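PDB 3B4N: endo-pectate lyase from Erwinia chrysanthemi, which catalyses the eliminative cleavage of (1->4)-alpha-D-galacturonan with calcium as cofactor, and probably depolymerises highly methylated pectins as well. Local coordinates for residues 43-48 with 91-96; 154-159 with 182-187; 241-246 with 271-276; 258-263 with 282-287; 309-314 with 329-334. One frame throughout, in Å; residues are numbered along the deposited sequence.

Contact 1: residues 43-48 with 91-96; sequences KVARQE and VSENQA
Strand 44-52 carries a classic beta bulge where it pairs with strand 85-92: Ala45 and Arg46 both face Val91. Ala45 N gives a nearly straight bond to Val91 O (2.8 Å), lying in the carbonyl plane, while Arg46 N reaches the same oxygen only weakly, so one acceptor serves two successive donors. Val91 N returns a bond to Arg46 O at 2.9 Å. The two strands are the central pair of a four-stranded antiparallel sheet near the N terminus, whose strand order is consistent with the C'-C-F-G sheet of a fibronectin type III fold. On one face Arg46 and Val91 run side by side, with Arg46 CG 3.7 Å from Val91 CB. Farther out, Arg46 NH1 forms an in-plane salt bridge with Glu48 OE2 at 3.0 Å, and that carboxylate is also held by Arg62 and Tyr50. Where strand 85-92 ends in a type I turn, Glu93 N adds a last bond across the pair, to Lys43 O at 2.9 Å. A water donates to both Val44 O and Glu93 OE1, and Ser92 OG accepts from Ala96 N at 3.0 Å.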
# COMPACT_ATOMS: atom_id res chain seq x y z
N LYS A 43 -14.50 -10.19 -14.02
CA LYS A 43 -15.37 -11.09 -13.28
C LYS A 43 -14.56 -12.20 -12.61
O LYS A 43 -14.71 -13.37 -12.91
CB LYS A 43 -16.43 -11.68 -14.22
CG LYS A 43 -17.42 -10.62 -14.70
CD LYS A 43 -18.45 -11.15 -15.68
CE LYS A 43 -17.91 -11.17 -17.11
NZ LYS A 43 -18.99 -11.38 -18.12
N VAL A 44 -13.70 -11.80 -11.68
CA VAL A 44 -12.87 -12.78 -10.98
C VAL A 44 -13.69 -13.60 -9.99
O VAL A 44 -14.49 -13.04 -9.23
CB VAL A 44 -11.73 -12.09 -10.21
CG1 VAL A 44 -10.88 -13.14 -9.50
CG2 VAL A 44 -10.87 -11.27 -11.17
N ALA A 45 -13.50 -14.92 -10.01
CA ALA A 45 -14.19 -15.83 -9.11
C ALA A 45 -13.22 -16.27 -8.01
O ALA A 45 -13.56 -16.28 -6.83
CB ALA A 45 -14.70 -17.04 -9.87
N ARG A 46 -12.01 -16.65 -8.41
CA ARG A 46 -10.98 -17.06 -7.47
C ARG A 46 -9.63 -16.80 -8.09
O ARG A 46 -9.53 -16.52 -9.29
CB ARG A 46 -11.09 -18.56 -7.13
CG ARG A 46 -10.84 -19.47 -8.33
CD ARG A 46 -10.40 -20.87 -7.91
NE ARG A 46 -11.38 -21.52 -7.05
CZ ARG A 46 -11.25 -22.76 -6.59
NH1 ARG A 46 -10.18 -23.48 -6.89
NH2 ARG A 46 -12.19 -23.27 -5.81
N GLN A 47 -8.58 -16.90 -7.28
CA GLN A 47 -7.23 -16.69 -7.76
C GLN A 47 -6.37 -17.78 -7.16
O GLN A 47 -6.43 -18.03 -5.96
CB GLN A 47 -6.74 -15.30 -7.35
CG GLN A 47 -7.65 -14.21 -7.89
CD GLN A 47 -7.28 -12.84 -7.38
OE1 GLN A 47 -7.51 -12.51 -6.21
NE2 GLN A 47 -6.68 -12.03 -8.25
N GLU A 48 -5.57 -18.43 -8.00
CA GLU A 48 -4.75 -19.53 -7.52
C GLU A 48 -3.27 -19.22 -7.65
O GLU A 48 -2.82 -18.70 -8.66
CB GLU A 48 -5.08 -20.79 -8.32
CG GLU A 48 -6.56 -21.13 -8.32
CD GLU A 48 -6.86 -22.41 -9.07
OE1 GLU A 48 -6.25 -22.63 -10.13
OE2 GLU A 48 -7.72 -23.18 -8.60
N VAL A 91 -8.84 -16.68 -12.10
CA VAL A 91 -9.91 -17.48 -12.70
C VAL A 91 -11.22 -16.70 -12.73
O VAL A 91 -11.70 -16.24 -11.70
CB VAL A 91 -10.12 -18.79 -11.90
CG1 VAL A 91 -11.18 -19.64 -12.58
CG2 VAL A 91 -8.80 -19.54 -11.79
N SER A 92 -11.79 -16.57 -13.92
CA SER A 92 -13.03 -15.84 -14.07
C SER A 92 -14.22 -16.73 -13.74
O SER A 92 -14.09 -17.94 -13.59
CB SER A 92 -13.19 -15.33 -15.51
OG SER A 92 -13.56 -16.40 -16.37
N GLU A 93 -15.39 -16.11 -13.64
CA GLU A 93 -16.61 -16.85 -13.36
C GLU A 93 -16.88 -17.84 -14.49
O GLU A 93 -17.55 -18.86 -14.28
CB GLU A 93 -17.78 -15.88 -13.22
CG GLU A 93 -17.69 -15.01 -11.98
CD GLU A 93 -18.82 -14.02 -11.89
OE1 GLU A 93 -18.88 -13.28 -10.89
OE2 GLU A 93 -19.65 -13.99 -12.82
N ASN A 94 -16.34 -17.55 -15.67
CA ASN A 94 -16.52 -18.41 -16.83
C ASN A 94 -15.32 -19.25 -17.26
O ASN A 94 -15.03 -19.38 -18.46
CB ASN A 94 -17.01 -17.59 -18.02
CG ASN A 94 -18.41 -17.06 -17.82
OD1 ASN A 94 -18.61 -15.95 -17.32
ND2 ASN A 94 -19.40 -17.86 -18.20
N GLN A 95 -14.62 -19.81 -16.28
CA GLN A 95 -13.47 -20.69 -16.51
C GLN A 95 -12.26 -20.14 -17.23
O GLN A 95 -11.37 -20.90 -17.61
CB GLN A 95 -13.93 -21.96 -17.25
CG GLN A 95 -15.15 -22.67 -16.65
CD GLN A 95 -16.46 -22.07 -17.11
OE1 GLN A 95 -17.28 -21.64 -16.30
NE2 GLN A 95 -16.67 -22.05 -18.43
N ALA A 96 -12.20 -18.83 -17.44
CA ALA A 96 -11.04 -18.27 -18.11
C ALA A 96 -9.86 -18.33 -17.15
O ALA A 96 -10.00 -18.02 -15.97
CB ALA A 96 -11.31 -16.83 -18.52
O HOH W 1 -17.13 -13.56 -8.73

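Contact 2: residues 154-159 with 182-187; sequences IILKNA and CTIENV
Leu156 lies against Cys182 and Ile184 where strand 154-157 and strand 181-189, on different faces of the right-handed parallel beta-helix, come together. Its CB packs on Cys182 SG at 3.8 Å and, a little farther off, on Cys182 CB. CG stands anti to the carbonyl carbon (chi1 -56°), a torsion that carries the branch onward to strand 181-189. There the methyl CD1 touches two partners, with Ile184 CG1 and Cys182 CB each 3.9 Å from Leu156 CD1; the leucine and isoleucine side chains cross obliquely. Phe127, Val161 and Ile175 from neighbouring strands also touch Leu156, so its end is embedded in apolar groups of the helix interior. Beyond Leu156 the chain turns its corner at Asn158, which has a left-handed backbone conformation, and Ala159 then starts the next face. Ala159 O accepts from Thr183 N at 3.2 Å, the donor being tilted 27° from the carbonyl plane. The same oxygen receives a CA-H...O contact from Cys182 CA at 3.1 Å. Cys182 is fixed further by its disulfide to Cys177, a residue between His176 and Asp178 of the zinc sites; the backbone of Leu156 is itself hydrogen-bonded to both of these metal-site residues. Between the two segments the meeting is thus largely one of sulfur, methyl and methylene groups, with Thr183 to Ala159 the one hydrogen bond across it, while Cys182 is tied covalently to the strand that bears zinc ligands.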
# COMPACT_ATOMS: atom_id res chain seq x y z
N ILE A 154 6.95 9.72 -9.09
CA ILE A 154 5.90 9.67 -10.10
C ILE A 154 4.79 10.60 -9.66
O ILE A 154 4.43 10.63 -8.48
CB ILE A 154 5.30 8.25 -10.23
CG1 ILE A 154 6.37 7.26 -10.70
CG2 ILE A 154 4.10 8.26 -11.19
CD1 ILE A 154 6.86 7.49 -12.12
N ILE A 155 4.25 11.37 -10.61
CA ILE A 155 3.16 12.28 -10.34
C ILE A 155 1.98 11.85 -11.20
O ILE A 155 2.10 11.68 -12.42
CB ILE A 155 3.51 13.74 -10.70
CG1 ILE A 155 4.66 14.22 -9.81
CG2 ILE A 155 2.29 14.63 -10.52
CD1 ILE A 155 5.15 15.60 -10.16
N LEU A 156 0.83 11.66 -10.56
CA LEU A 156 -0.37 11.24 -11.25
C LEU A 156 -1.40 12.36 -11.22
O LEU A 156 -1.61 13.00 -10.18
CB LEU A 156 -0.95 9.99 -10.56
CG LEU A 156 -0.03 8.78 -10.41
CD1 LEU A 156 -0.74 7.71 -9.58
CD2 LEU A 156 0.34 8.23 -11.79
N LYS A 157 -2.01 12.63 -12.36
CA LYS A 157 -3.06 13.64 -12.45
C LYS A 157 -4.23 12.91 -13.10
O LYS A 157 -4.26 12.73 -14.32
CB LYS A 157 -2.60 14.82 -13.31
CG LYS A 157 -1.53 15.68 -12.62
CD LYS A 157 -1.11 16.87 -13.47
CE LYS A 157 -2.27 17.82 -13.73
NZ LYS A 157 -2.90 18.29 -12.46
N ASN A 158 -5.17 12.46 -12.27
CA ASN A 158 -6.33 11.68 -12.72
C ASN A 158 -5.79 10.53 -13.55
O ASN A 158 -6.29 10.23 -14.64
CB ASN A 158 -7.29 12.54 -13.55
CG ASN A 158 -8.65 11.89 -13.71
OD1 ASN A 158 -9.11 11.63 -14.83
ND2 ASN A 158 -9.30 11.61 -12.59
N ALA A 159 -4.77 9.86 -13.02
CA ALA A 159 -4.11 8.77 -13.71
C ALA A 159 -3.85 7.55 -12.84
O ALA A 159 -3.92 7.62 -11.61
CB ALA A 159 -2.79 9.27 -14.30
N CYS A 182 -6.77 9.09 -8.81
CA CYS A 182 -5.60 8.30 -9.13
C CYS A 182 -5.64 6.93 -8.49
O CYS A 182 -6.18 6.75 -7.40
CB CYS A 182 -4.34 9.00 -8.62
SG CYS A 182 -4.20 10.79 -8.86
N THR A 183 -5.08 5.97 -9.19
CA THR A 183 -5.00 4.61 -8.68
C THR A 183 -3.55 4.16 -8.73
O THR A 183 -2.85 4.35 -9.74
CB THR A 183 -5.90 3.66 -9.49
OG1 THR A 183 -7.27 4.02 -9.26
CG2 THR A 183 -5.70 2.22 -9.05
N ILE A 184 -3.09 3.60 -7.62
CA ILE A 184 -1.73 3.11 -7.47
C ILE A 184 -1.96 1.62 -7.25
O ILE A 184 -2.33 1.17 -6.16
CB ILE A 184 -1.05 3.81 -6.28
CG1 ILE A 184 -0.98 5.32 -6.57
CG2 ILE A 184 0.32 3.22 -6.03
CD1 ILE A 184 -0.45 6.16 -5.40
N GLU A 185 -1.75 0.86 -8.32
CA GLU A 185 -2.06 -0.56 -8.37
C GLU A 185 -0.84 -1.47 -8.46
O GLU A 185 -0.05 -1.38 -9.38
CB GLU A 185 -2.99 -0.77 -9.57
CG GLU A 185 -3.52 -2.15 -9.79
CD GLU A 185 -4.56 -2.17 -10.89
OE1 GLU A 185 -5.12 -3.25 -11.16
OE2 GLU A 185 -4.83 -1.10 -11.49
N ASN A 186 -0.73 -2.37 -7.49
CA ASN A 186 0.40 -3.30 -7.43
C ASN A 186 1.75 -2.61 -7.48
O ASN A 186 2.56 -2.85 -8.38
CB ASN A 186 0.32 -4.36 -8.52
CG ASN A 186 1.27 -5.51 -8.25
OD1 ASN A 186 1.47 -5.88 -7.09
ND2 ASN A 186 1.85 -6.07 -9.30
N VAL A 187 2.00 -1.75 -6.51
CA VAL A 187 3.27 -1.06 -6.41
C VAL A 187 3.96 -1.64 -5.18
O VAL A 187 3.31 -1.95 -4.18
CB VAL A 187 3.10 0.47 -6.28
CG1 VAL A 187 4.44 1.12 -5.93
CG2 VAL A 187 2.58 1.04 -7.61

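Contact 3: residues 241-246 with 271-276; sequences FTLTGE and ATVNGT
The flat groups that join Phe241 to Ala271 and Thr272 are peptides: Thr272 N meets Phe241 O at 2.9 Å, from 20° out of that carbonyl's plane. Bonds of this kind, running along the helix axis, link successive coils of the right-handed parallel beta-helix, and here strands 241-244 and 271-274 stack in exact register at 13° to each other. The ladder continues with Leu243 N to Thr272 O at 2.8 Å and Asn274 N to Leu243 O, also 2.8 Å. On one face Leu243 and Val273 extend the apolar ladder, Leu243 CD1 touching Val273 CG2 at 4.2 Å as the two side chains cross. The other face carries Thr242 beside Thr272, pointing the same way, with Thr242 OG1 3.9 Å from Thr272 CB. Both hydroxyls have polar partners in Asn240, and the Asn274 amide is bonded to Tyr34 in the N-terminal part of the chain. At Gly245 and Gly275 each coil turns its corner, and a water bridges the corner, accepting from Gly245 N and donating to Asn274 O. Past the corner Thr276 N resumes the ladder on Gly245 O. Glu246 runs alongside Thr276; a bend at chi2 turns its carboxylate, whose OE1 is held by Lys215 N, while chi1 (-62°) sets Glu246 CG 3.4 Å from Thr276 OG1.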
# COMPACT_ATOMS: atom_id res chain seq x y z
N PHE A 241 -3.60 -4.50 0.44
CA PHE A 241 -2.35 -3.75 0.47
C PHE A 241 -1.66 -4.26 1.74
O PHE A 241 -2.27 -4.30 2.82
CB PHE A 241 -2.70 -2.26 0.60
CG PHE A 241 -1.52 -1.34 0.77
CD1 PHE A 241 -0.41 -1.43 -0.06
CD2 PHE A 241 -1.57 -0.32 1.71
CE1 PHE A 241 0.64 -0.51 0.05
CE2 PHE A 241 -0.52 0.61 1.82
CZ PHE A 241 0.57 0.51 0.99
N THR A 242 -0.40 -4.65 1.62
CA THR A 242 0.32 -5.23 2.74
C THR A 242 1.52 -4.44 3.19
O THR A 242 2.35 -4.05 2.37
CB THR A 242 0.77 -6.65 2.38
OG1 THR A 242 -0.38 -7.46 2.14
CG2 THR A 242 1.61 -7.28 3.50
N LEU A 243 1.61 -4.22 4.49
CA LEU A 243 2.73 -3.51 5.08
C LEU A 243 3.64 -4.54 5.74
O LEU A 243 3.16 -5.41 6.47
CB LEU A 243 2.27 -2.51 6.14
CG LEU A 243 1.31 -1.40 5.69
CD1 LEU A 243 1.12 -0.43 6.83
CD2 LEU A 243 1.87 -0.69 4.46
N THR A 244 4.93 -4.44 5.46
CA THR A 244 5.90 -5.36 6.05
C THR A 244 6.95 -4.56 6.80
O THR A 244 7.18 -3.39 6.52
CB THR A 244 6.59 -6.23 4.97
OG1 THR A 244 7.34 -5.39 4.09
CG2 THR A 244 5.55 -6.98 4.16
N GLY A 245 7.60 -5.20 7.77
CA GLY A 245 8.62 -4.50 8.52
C GLY A 245 8.07 -3.73 9.70
O GLY A 245 7.19 -4.22 10.41
N GLU A 246 8.61 -2.53 9.91
CA GLU A 246 8.20 -1.65 11.01
C GLU A 246 7.69 -0.35 10.40
O GLU A 246 8.40 0.29 9.62
CB GLU A 246 9.39 -1.35 11.93
CG GLU A 246 10.01 -2.56 12.63
CD GLU A 246 10.98 -3.32 11.75
OE1 GLU A 246 11.91 -2.69 11.21
OE2 GLU A 246 10.82 -4.55 11.62
N ALA A 271 -6.62 -4.68 4.04
CA ALA A 271 -5.21 -4.39 4.21
C ALA A 271 -4.65 -5.30 5.28
O ALA A 271 -5.39 -5.77 6.16
CB ALA A 271 -5.00 -2.92 4.59
N THR A 272 -3.35 -5.54 5.21
CA THR A 272 -2.67 -6.41 6.16
C THR A 272 -1.38 -5.79 6.66
O THR A 272 -0.60 -5.25 5.87
CB THR A 272 -2.31 -7.78 5.52
OG1 THR A 272 -3.50 -8.51 5.26
CG2 THR A 272 -1.40 -8.59 6.45
N VAL A 273 -1.17 -5.85 7.97
CA VAL A 273 0.08 -5.36 8.54
C VAL A 273 0.79 -6.61 9.04
O VAL A 273 0.39 -7.20 10.05
CB VAL A 273 -0.14 -4.39 9.72
CG1 VAL A 273 1.22 -3.95 10.28
CG2 VAL A 273 -0.92 -3.17 9.26
N ASN A 274 1.80 -7.05 8.31
CA ASN A 274 2.57 -8.23 8.70
C ASN A 274 3.93 -7.72 9.15
O ASN A 274 4.92 -7.80 8.44
CB ASN A 274 2.73 -9.22 7.54
CG ASN A 274 3.17 -10.61 8.02
OD1 ASN A 274 2.83 -11.03 9.13
ND2 ASN A 274 3.91 -11.32 7.18
N GLY A 275 3.91 -7.14 10.35
CA GLY A 275 5.09 -6.57 10.96
C GLY A 275 4.54 -5.77 12.12
O GLY A 275 3.53 -6.16 12.71
N THR A 276 5.19 -4.66 12.45
CA THR A 276 4.72 -3.82 13.55
C THR A 276 4.36 -2.44 13.03
O THR A 276 4.85 -2.00 12.00
CB THR A 276 5.78 -3.67 14.64
OG1 THR A 276 6.94 -3.04 14.10
CG2 THR A 276 6.15 -5.03 15.20
O HOH W 2 7.36 -8.06 8.31

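Contact 4: residues 258-263 with 282-287; sequences SNNGGP and GVNRNY
The Tyr287 ring lies flat on Gly261, one face taking the glycine CA almost centrally: Gly261 CA stands 3.6 Å from the centroid of the Tyr287 ring and 8° off its normal, a CH-pi contact. It joins a loop projecting from one coil of the parallel beta-helix to the 3-10 turn that ends strand 276-284 in the next. The opposite face of the ring is met by Asn286 ND2, offset toward the rim. Asn260 comes to the ring edge at Tyr287 CE1, the two side chains at about a right angle, with Asn260 CG 3.8 Å from that carbon and the amide and ring planes 71° apart. Beyond the ring, Tyr287 O lies 3.3 Å from Pro263 CA, just after a cis Gly262-Pro263 peptide, and both Gly262 CA and Pro263 CA make CA-H...O contacts to it. The next shell sets the ring: Tyr287 N binds Asn284 O at 3.1 Å in the 3-10 turn, and Asn286 OD1 is anchored by Gly314 N. Asn284 is held in turn by Cys254 and Arg252 of the preceding coil. A water bridges loop and turn, 2.8 Å from Gly261 O and 3.0 Å from Asn284 ND2, whose N-H it accepts.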
# COMPACT_ATOMS: atom_id res chain seq x y z
N SER A 258 0.23 23.91 5.91
CA SER A 258 -0.03 25.32 5.66
C SER A 258 -1.40 25.21 4.99
O SER A 258 -1.64 24.26 4.24
CB SER A 258 0.98 25.90 4.66
OG SER A 258 2.28 25.97 5.21
N ASN A 259 -2.29 26.15 5.27
CA ASN A 259 -3.62 26.12 4.70
C ASN A 259 -4.33 24.80 5.01
O ASN A 259 -5.07 24.26 4.18
CB ASN A 259 -3.55 26.33 3.18
CG ASN A 259 -4.92 26.44 2.54
OD1 ASN A 259 -5.77 27.19 3.00
ND2 ASN A 259 -5.13 25.69 1.46
N ASN A 260 -4.12 24.30 6.22
CA ASN A 260 -4.73 23.04 6.66
C ASN A 260 -6.25 23.18 6.80
O ASN A 260 -6.79 24.29 6.91
CB ASN A 260 -4.13 22.62 8.02
CG ASN A 260 -4.23 21.12 8.27
OD1 ASN A 260 -3.86 20.64 9.35
ND2 ASN A 260 -4.70 20.37 7.28
N GLY A 261 -6.93 22.04 6.82
CA GLY A 261 -8.37 22.03 6.95
C GLY A 261 -8.88 20.66 6.53
O GLY A 261 -8.09 19.73 6.40
N GLY A 262 -10.19 20.55 6.32
CA GLY A 262 -10.77 19.28 5.92
C GLY A 262 -12.06 19.46 5.16
O GLY A 262 -12.34 20.55 4.65
N PRO A 263 -12.89 18.41 5.06
CA PRO A 263 -12.64 17.08 5.65
C PRO A 263 -11.78 16.20 4.76
O PRO A 263 -11.75 16.37 3.55
CB PRO A 263 -14.04 16.51 5.80
CG PRO A 263 -14.73 17.05 4.56
CD PRO A 263 -14.25 18.49 4.51
N GLY A 282 -4.91 8.48 11.61
CA GLY A 282 -4.99 9.68 12.43
C GLY A 282 -5.90 10.69 11.75
O GLY A 282 -5.57 11.21 10.67
N VAL A 283 -7.03 10.98 12.37
CA VAL A 283 -8.01 11.92 11.83
C VAL A 283 -8.03 13.21 12.64
O VAL A 283 -7.84 13.20 13.86
CB VAL A 283 -9.46 11.33 11.84
CG1 VAL A 283 -9.55 10.15 10.89
CG2 VAL A 283 -9.86 10.92 13.25
N ASN A 284 -8.24 14.33 11.95
CA ASN A 284 -8.36 15.62 12.64
C ASN A 284 -9.87 15.75 12.82
O ASN A 284 -10.58 16.15 11.89
CB ASN A 284 -7.84 16.77 11.77
CG ASN A 284 -6.38 16.65 11.48
OD1 ASN A 284 -5.58 16.29 12.35
ND2 ASN A 284 -6.00 16.96 10.25
N ARG A 285 -10.38 15.43 14.00
CA ARG A 285 -11.82 15.49 14.18
C ARG A 285 -12.41 16.88 14.08
O ARG A 285 -13.57 17.04 13.69
CB ARG A 285 -12.24 14.81 15.48
CG ARG A 285 -11.93 15.58 16.74
CD ARG A 285 -12.34 14.74 17.93
NE ARG A 285 -12.29 15.50 19.17
CZ ARG A 285 -12.16 14.95 20.38
NH1 ARG A 285 -12.07 13.63 20.50
NH2 ARG A 285 -12.11 15.72 21.45
N ASN A 286 -11.62 17.91 14.41
CA ASN A 286 -12.13 19.27 14.32
C ASN A 286 -12.33 19.74 12.88
O ASN A 286 -13.04 20.72 12.63
CB ASN A 286 -11.18 20.24 15.05
CG ASN A 286 -9.78 20.23 14.48
OD1 ASN A 286 -9.18 19.17 14.32
ND2 ASN A 286 -9.26 21.41 14.17
N TYR A 287 -11.74 19.03 11.92
CA TYR A 287 -11.88 19.38 10.52
C TYR A 287 -12.87 18.46 9.80
O TYR A 287 -13.02 18.54 8.58
CB TYR A 287 -10.52 19.33 9.82
CG TYR A 287 -9.56 20.45 10.20
CD1 TYR A 287 -8.19 20.24 10.16
CD2 TYR A 287 -10.03 21.72 10.56
CE1 TYR A 287 -7.29 21.25 10.46
CE2 TYR A 287 -9.13 22.75 10.86
CZ TYR A 287 -7.77 22.51 10.81
OH TYR A 287 -6.87 23.52 11.06
O HOH W 3 -8.14 17.58 8.19

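Contact 5: residues 309-314 with 329-334; sequences CEEFKG and WDTTNC
Cys334, Glu311 and Cys309 form the heart of this contact, in which a disulfide and a carboxylate fasten the loop after strand 323-327 to strand 309-313, at the last coils of the parallel beta-helix. Cys309 SG is bonded to Cys334 SG at 2.1 Å with a left-handed twist (chi3 -81°). With chi1 at -172° the Cys309 sulfur is directed to the loop. Two residues along, Glu311 points to the same side; its CG rests on Cys334 SG at 3.7 Å, and the chain runs on extended to the carboxylate. There OE1 takes a hydrogen bond from Thr331 OG1, the hydroxyl meeting Glu311 OE1 nearly along its C-O axis at 2.7 Å. A water donates to Glu311 OE1 as well and, with its other hydrogen, to Asn333 OD1, while the second oxygen OE2 is paired with Arg285. This buried carboxylate thus has partners at both oxygens, which would probably help keep it ionised. Asn333 adds its CB, 3.7 Å from Glu311 OE1, and anchors its amide nitrogen on Asp289. An ST motif shapes the loop: while its hydroxyl donates to the carboxylate, Thr331 OG1 accepts from Cys334 N at 3.0 Å, and Thr331 N reaches back to Cys334 O, also at 3.0 Å.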
# COMPACT_ATOMS: atom_id res chain seq x y z
N CYS A 309 -7.70 3.61 15.07
CA CYS A 309 -8.05 4.99 14.70
C CYS A 309 -7.85 5.92 15.88
O CYS A 309 -8.38 5.67 16.96
CB CYS A 309 -9.50 5.04 14.23
SG CYS A 309 -10.07 6.62 13.51
N GLU A 310 -7.08 6.98 15.68
CA GLU A 310 -6.85 7.94 16.74
C GLU A 310 -7.34 9.30 16.29
O GLU A 310 -7.16 9.68 15.12
CB GLU A 310 -5.36 8.02 17.09
CG GLU A 310 -4.81 6.71 17.66
CD GLU A 310 -3.35 6.80 18.03
OE1 GLU A 310 -2.55 7.32 17.23
OE2 GLU A 310 -2.99 6.33 19.14
N GLU A 311 -7.97 10.02 17.21
CA GLU A 311 -8.49 11.36 16.93
C GLU A 311 -7.51 12.42 17.41
O GLU A 311 -6.90 12.27 18.48
CB GLU A 311 -9.86 11.55 17.59
CG GLU A 311 -10.94 10.74 16.88
CD GLU A 311 -12.32 10.86 17.51
OE1 GLU A 311 -13.27 10.31 16.91
OE2 GLU A 311 -12.47 11.48 18.58
N PHE A 312 -7.35 13.46 16.60
CA PHE A 312 -6.45 14.57 16.87
C PHE A 312 -7.15 15.88 16.57
O PHE A 312 -8.22 15.91 15.98
CB PHE A 312 -5.25 14.55 15.92
CG PHE A 312 -4.34 13.37 16.09
CD1 PHE A 312 -3.18 13.48 16.84
CD2 PHE A 312 -4.63 12.17 15.45
CE1 PHE A 312 -2.30 12.42 16.96
CE2 PHE A 312 -3.76 11.09 15.55
CZ PHE A 312 -2.59 11.21 16.31
N LYS A 313 -6.49 16.97 16.97
CA LYS A 313 -6.97 18.30 16.66
C LYS A 313 -5.96 18.80 15.63
O LYS A 313 -4.76 18.82 15.91
CB LYS A 313 -6.91 19.23 17.88
CG LYS A 313 -7.49 20.62 17.58
CD LYS A 313 -7.19 21.62 18.71
CE LYS A 313 -5.73 22.01 18.72
NZ LYS A 313 -5.43 23.04 19.77
N GLY A 314 -6.44 19.14 14.44
CA GLY A 314 -5.55 19.64 13.41
C GLY A 314 -5.45 21.16 13.50
O GLY A 314 -6.34 21.80 14.04
N TRP A 329 -13.34 4.12 18.94
CA TRP A 329 -14.09 3.11 18.21
C TRP A 329 -15.51 3.60 18.05
O TRP A 329 -16.06 4.22 18.95
CB TRP A 329 -14.14 1.78 18.97
CG TRP A 329 -12.83 1.16 19.25
CD1 TRP A 329 -12.08 1.32 20.37
CD2 TRP A 329 -12.10 0.27 18.40
NE1 TRP A 329 -10.93 0.57 20.29
CE2 TRP A 329 -10.92 -0.09 19.08
CE3 TRP A 329 -12.34 -0.27 17.12
CZ2 TRP A 329 -9.97 -0.96 18.54
CZ3 TRP A 329 -11.39 -1.13 16.58
CH2 TRP A 329 -10.22 -1.47 17.29
N ASP A 330 -16.09 3.34 16.89
CA ASP A 330 -17.46 3.71 16.61
C ASP A 330 -17.84 5.15 16.97
O ASP A 330 -18.84 5.39 17.66
CB ASP A 330 -18.40 2.73 17.33
CG ASP A 330 -18.11 1.29 16.95
OD1 ASP A 330 -18.25 0.95 15.76
OD2 ASP A 330 -17.75 0.49 17.85
N THR A 331 -17.05 6.10 16.51
CA THR A 331 -17.36 7.51 16.74
C THR A 331 -17.63 8.14 15.38
O THR A 331 -17.46 7.50 14.33
CB THR A 331 -16.20 8.27 17.42
OG1 THR A 331 -15.06 8.28 16.54
CG2 THR A 331 -15.83 7.62 18.74
N THR A 332 -18.06 9.40 15.38
CA THR A 332 -18.35 10.12 14.15
C THR A 332 -17.14 10.13 13.21
O THR A 332 -17.27 9.91 12.01
CB THR A 332 -18.73 11.58 14.45
OG1 THR A 332 -19.92 11.61 15.25
CG2 THR A 332 -18.96 12.37 13.16
N ASN A 333 -15.97 10.38 13.77
CA ASN A 333 -14.76 10.48 12.98
C ASN A 333 -13.96 9.20 12.82
O ASN A 333 -13.15 9.09 11.91
CB ASN A 333 -13.91 11.61 13.55
CG ASN A 333 -14.70 12.89 13.67
OD1 ASN A 333 -15.25 13.20 14.73
ND2 ASN A 333 -14.80 13.62 12.58
N CYS A 334 -14.18 8.24 13.71
CA CYS A 334 -13.51 6.96 13.63
C CYS A 334 -14.57 5.89 13.42
O CYS A 334 -15.08 5.28 14.37
CB CYS A 334 -12.73 6.67 14.91
SG CYS A 334 -11.12 7.51 15.03
O HOH W 4 -15.68 11.55 16.65

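In the fold
From the N terminus, contact 1 closes first, 42 residues lying between its segments, within the small antiparallel sheet beside the beta-helix; no other contact touches it. Contact 2 follows in series between two successive early coils, reaching from one face of the helix to another near the zinc sites. Contacts 3 and 4 cross: 258-263 lies between the segments of contact 3, and 271-276 between those of contact 4, so successive coils are joined first along a strand and round its corner, then through a projecting loop. Contact 5 closes last, with 14 residues between its segments. It touches contact 4 through the neighbouring strands 276-284 and 309-313, their centres 11 Å apart, and binds the loop after strand 323-327 to that wall.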